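Local coordinates for protein SSD1 (Saccharomyces cerevisiae S288C, PDB 7AM1) that binds mRNA untranslated regions and represses translation as a non-enzymatic member of the RNase II family, a pseudonuclease, at residues V619-G622 with I623-L627; K171-P174 with T175-N179. One frame throughout, in Å; residues are numbered along the deposited sequence.

Contact 1: V619-G622 with I623-L627; sequences VRVG and IEILL
R620 O is gripped by two groups: the amide N of E624 one turn on, at 3.1 Å, and a water that also donates to E624 OE1, 2.5 Å from the water oxygen. The water's bond to R620 O is weak, and the amide reaches that oxygen tilted 29° from the carbonyl plane. E624 thus meets the same carbonyl twice, by its own N-H and through the water. Its CG stands anti to the backbone N (chi1 -174°) and the chain runs on extended, bringing OE1 to the water; OE2 accepts from the backbone N of L524. R620 goes another way, its guanidinium bonding the carbonyl of I614 and pairing with D617; its NE stays 6.7 Å from E624 OE1, too far for a salt bridge.

Three further backbone bonds repeat the i to i+4 step, the shortest from I623 N to V619 O at 2.8 Å. Apolar pairs line two different sides of the helix. V619 and I623 run alongside each other, with CG1 of V619 3.9 Å from CD1 of I623. V621 and I625 instead meet at a slant, CG1 of V621 touching CD1 of I625 at 4.1 Å. I623 packs on F588 and I592 of helix 582-595, while I625 and L626 reach L739 of strand 732-741. This is a regular alpha-helical segment of about two and a half turns within helix 617-629, buried in the RNB domain.

Contact 2: K171-P174 with T175-N179; sequences KQRP and TQKKN
Residues 171-173 come in extended, P174 takes the N-cap position, and from T175 the backbone turns into helix 175-186. The first turn closes with K178 N bonded to P174 O at 2.9 Å, the N-H pointing almost straight at the oxygen (178°). The P174 ring lies against the base of the K177 side chain, with CD of the proline 3.8 Å from CB of the lysine.

R173 folds back over this turn. Its side chain crosses K177 and K178 at about right angles, its CB 4.1 Å from K177 CG. A bend at chi3 (-62°) swings the guanidinium across K178, whose CA lies 4.0 Å above one face, nearer its edge than its middle; farther out, NH1 of R173 is 3.7 Å from CE of K178. A water accepts from NH2 of R173 at 2.8 Å and donates weakly to K178 O, a loose bridge from the arginine to the helix backbone.

The two cationic ends, R173 NH1 and K178 NZ, stand 4.7 Å apart, each group with acidic partners. R173 pairs with D762 through NE and with D181 through NH2, while NZ of K178 pairs with D795 and E796 and bonds the carbonyl of D762. These carboxylates probably offset the like charges. The bridge to D181 ties the loop to its own helix; those to D762, D795 and E796 fasten the helix start to distant chain.

Overall arrangement
Both contacts are local, one within a helix and the other at a loop-to-helix start, and they sit in different surroundings. Contact 1 is buried mid-helix in the RNB domain, its centre about 15 Å from the chain's centre; contact 2 is partly buried, follows the short strand 167-168, and has its centre about 28 Å from the chain's centre. The two centres lie 29 Å apart, the nearest atoms about 18 Å, and no structural element is common to both. In 619-627 branched aliphatic side chains meet neighbouring helices and a strand, with polar groups confined to one flank. In 171-179 the contact is carried largely by R173, K177 and K178, with acidic partners in the same helix (D181) and far along the chain.

Contact 1: V619-G622 with I623-L627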
loop_
_atom_site.group_PDB
_atom_site.type_symbol
_atom_site.label_atom_id
_atom_site.label_comp_id
_atom_site.label_asym_id
_atom_site.label_seq_id
_atom_site.Cartn_x
_atom_site.Cartn_y
_atom_site.Cartn_z
ATOM N N VAL A 619 -12.646 16.593 -1.511
ATOM C CA VAL A 619 -11.602 17.250 -0.735
ATOM C C VAL A 619 -11.122 16.340 0.389
ATOM O O VAL A 619 -9.915 16.209 0.632
ATOM C CB VAL A 619 -12.111 18.596 -0.189
ATOM C CG1 VAL A 619 -11.014 19.285 0.611
ATOM C CG2 VAL A 619 -12.605 19.482 -1.327
ATOM N N ARG A 620 -12.055 15.694 1.090
ATOM C CA ARG A 620 -11.673 14.813 2.186
ATOM C C ARG A 620 -10.757 13.698 1.699
ATOM O O ARG A 620 -9.765 13.364 2.358
ATOM C CB ARG A 620 -12.923 14.232 2.843
ATOM C CG ARG A 620 -12.647 13.532 4.163
ATOM C CD ARG A 620 -13.936 13.086 4.834
ATOM N NE ARG A 620 -14.670 12.115 4.029
ATOM C CZ ARG A 620 -15.781 12.373 3.343
ATOM N NH1 ARG A 620 -16.331 13.582 3.354
ATOM N NH2 ARG A 620 -16.349 11.400 2.647
ATOM N N VAL A 621 -11.074 13.112 0.543
ATOM C CA VAL A 621 -10.228 12.068 -0.021
ATOM C C VAL A 621 -8.881 12.641 -0.433
ATOM O O VAL A 621 -7.828 12.044 -0.172
ATOM C CB VAL A 621 -10.946 11.398 -1.207
ATOM C CG1 VAL A 621 -9.958 10.582 -2.044
ATOM C CG2 VAL A 621 -12.088 10.528 -0.702
ATOM N N GLY A 622 -8.892 13.813 -1.069
ATOM C CA GLY A 622 -7.648 14.422 -1.498
ATOM C C GLY A 622 -6.720 14.719 -0.340
ATOM O O GLY A 622 -5.516 14.466 -0.416
ATOM N N ILE A 623 -7.265 15.250 0.754
ATOM C CA ILE A 623 -6.428 15.555 1.911
ATOM C C ILE A 623 -5.911 14.270 2.548
ATOM O O ILE A 623 -4.764 14.213 3.011
ATOM C CB ILE A 623 -7.204 16.437 2.908
ATOM C CG1 ILE A 623 -7.434 17.812 2.261
ATOM C CG2 ILE A 623 -6.454 16.541 4.244
ATOM C CD1 ILE A 623 -8.091 18.840 3.158
ATOM N N GLU A 624 -6.722 13.208 2.556
ATOM C CA GLU A 624 -6.221 11.932 3.056
ATOM C C GLU A 624 -5.058 11.436 2.204
ATOM O O GLU A 624 -4.066 10.921 2.737
ATOM C CB GLU A 624 -7.332 10.881 3.092
ATOM C CG GLU A 624 -6.883 9.575 3.753
ATOM C CD GLU A 624 -7.905 8.459 3.651
ATOM O OE1 GLU A 624 -9.004 8.693 3.105
ATOM O OE2 GLU A 624 -7.593 7.336 4.099
ATOM N N ILE A 625 -5.162 11.572 0.878
ATOM C CA ILE A 625 -4.058 11.168 0.010
ATOM C C ILE A 625 -2.789 11.912 0.407
ATOM O O ILE A 625 -1.722 11.311 0.573
ATOM C CB ILE A 625 -4.413 11.398 -1.473
ATOM C CG1 ILE A 625 -5.462 10.380 -1.937
ATOM C CG2 ILE A 625 -3.160 11.305 -2.344
ATOM C CD1 ILE A 625 -6.103 10.708 -3.290
ATOM N N LEU A 626 -2.893 13.231 0.600
ATOM C CA LEU A 626 -1.731 14.018 1.000
ATOM C C LEU A 626 -1.166 13.538 2.333
ATOM O O LEU A 626 0.056 13.416 2.492
ATOM C CB LEU A 626 -2.109 15.497 1.082
ATOM C CG LEU A 626 -2.558 16.150 -0.228
ATOM C CD1 LEU A 626 -2.940 17.602 0.003
ATOM C CD2 LEU A 626 -1.485 16.046 -1.292
ATOM N N LEU A 627 -2.039 13.268 3.306
ATOM C CA LEU A 627 -1.581 12.781 4.602
ATOM C C LEU A 627 -0.907 11.422 4.465
ATOM O O LEU A 627 0.168 11.191 5.027
ATOM C CB LEU A 627 -2.764 12.706 5.567
ATOM C CG LEU A 627 -2.472 12.146 6.958
ATOM C CD1 LEU A 627 -1.405 12.974 7.648
ATOM C CD2 LEU A 627 -3.740 12.107 7.784
HETATM O O HOH W 1 -10.607 10.574 3.138
#

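Contact 2: K171-P174 with T175-N179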
loop_
_atom_site.group_PDB
_atom_site.type_symbol
_atom_site.label_atom_id
_atom_site.label_comp_id
_atom_site.label_asym_id
_atom_site.label_seq_id
_atom_site.Cartn_x
_atom_site.Cartn_y
_atom_site.Cartn_z
ATOM N N LYS A 171 8.142 24.010 -18.828
ATOM C CA LYS A 171 9.399 23.272 -18.789
ATOM C C LYS A 171 9.296 22.005 -19.625
ATOM O O LYS A 171 8.401 21.184 -19.405
ATOM C CB LYS A 171 9.773 22.908 -17.346
ATOM C CG LYS A 171 11.080 22.141 -17.214
ATOM N N GLN A 172 10.221 21.839 -20.568
ATOM C CA GLN A 172 10.321 20.608 -21.345
ATOM C C GLN A 172 11.315 19.679 -20.655
ATOM O O GLN A 172 12.509 19.986 -20.571
ATOM C CB GLN A 172 10.754 20.889 -22.781
ATOM C CG GLN A 172 10.737 19.645 -23.662
ATOM C CD GLN A 172 11.415 19.856 -25.000
ATOM O OE1 GLN A 172 12.308 20.692 -25.130
ATOM N NE2 GLN A 172 10.996 19.096 -26.002
ATOM N N ARG A 173 10.826 18.553 -20.158
ATOM C CA ARG A 173 11.708 17.577 -19.540
ATOM C C ARG A 173 12.562 16.894 -20.606
ATOM O O ARG A 173 12.084 16.643 -21.717
ATOM C CB ARG A 173 10.896 16.529 -18.786
ATOM C CG ARG A 173 10.185 17.057 -17.550
ATOM C CD ARG A 173 9.165 16.056 -17.047
ATOM N NE ARG A 173 8.137 15.833 -18.057
ATOM C CZ ARG A 173 7.318 14.789 -18.088
ATOM N NH1 ARG A 173 6.427 14.693 -19.061
ATOM N NH2 ARG A 173 7.380 13.849 -17.152
ATOM N N PRO A 174 13.819 16.564 -20.300
ATOM C CA PRO A 174 14.624 15.792 -21.254
ATOM C C PRO A 174 13.992 14.433 -21.519
ATOM O O PRO A 174 13.206 13.918 -20.723
ATOM C CB PRO A 174 15.981 15.646 -20.551
ATOM C CG PRO A 174 15.998 16.694 -19.499
ATOM C CD PRO A 174 14.573 16.881 -19.074
ATOM N N THR A 175 14.351 13.847 -22.663
ATOM C CA THR A 175 13.761 12.571 -23.059
ATOM C C THR A 175 13.876 11.523 -21.954
ATOM O O THR A 175 12.904 10.827 -21.640
ATOM C CB THR A 175 14.421 12.074 -24.348
ATOM O OG1 THR A 175 14.135 12.999 -25.404
ATOM C CG2 THR A 175 13.913 10.684 -24.733
ATOM N N GLN A 176 15.062 11.390 -21.356
ATOM C CA GLN A 176 15.258 10.376 -20.321
ATOM C C GLN A 176 14.365 10.640 -19.114
ATOM O O GLN A 176 13.788 9.709 -18.538
ATOM C CB GLN A 176 16.730 10.339 -19.905
ATOM C CG GLN A 176 17.085 9.265 -18.885
ATOM C CD GLN A 176 16.766 7.862 -19.375
ATOM O OE1 GLN A 176 16.112 7.083 -18.679
ATOM N NE2 GLN A 176 17.227 7.534 -20.578
ATOM N N LYS A 177 14.243 11.905 -18.714
ATOM C CA LYS A 177 13.417 12.239 -17.560
ATOM C C LYS A 177 11.950 11.946 -17.844
ATOM O O LYS A 177 11.253 11.346 -17.018
ATOM C CB LYS A 177 13.621 13.708 -17.192
ATOM C CG LYS A 177 12.808 14.172 -15.997
ATOM C CD LYS A 177 13.045 13.268 -14.800
ATOM C CE LYS A 177 12.428 13.825 -13.533
ATOM N NZ LYS A 177 12.626 12.885 -12.391
ATOM N N LYS A 178 11.469 12.369 -19.015
ATOM C CA LYS A 178 10.112 12.040 -19.436
ATOM C C LYS A 178 9.890 10.534 -19.411
ATOM O O LYS A 178 8.885 10.052 -18.878
ATOM C CB LYS A 178 9.861 12.619 -20.831
ATOM C CG LYS A 178 8.484 12.345 -21.399
ATOM C CD LYS A 178 8.252 13.118 -22.703
ATOM C CE LYS A 178 7.894 14.576 -22.439
ATOM N NZ LYS A 178 7.357 15.255 -23.652
ATOM N N ASN A 179 10.846 9.769 -19.944
ATOM C CA ASN A 179 10.707 8.316 -19.970
ATOM C C ASN A 179 10.612 7.745 -18.564
ATOM O O ASN A 179 9.743 6.914 -18.279
ATOM C CB ASN A 179 11.886 7.683 -20.705
ATOM C CG ASN A 179 11.824 7.888 -22.192
ATOM O OD1 ASN A 179 10.894 8.508 -22.718
ATOM N ND2 ASN A 179 12.821 7.363 -22.888
HETATM O O HOH W 2 5.986 11.682 -18.186
#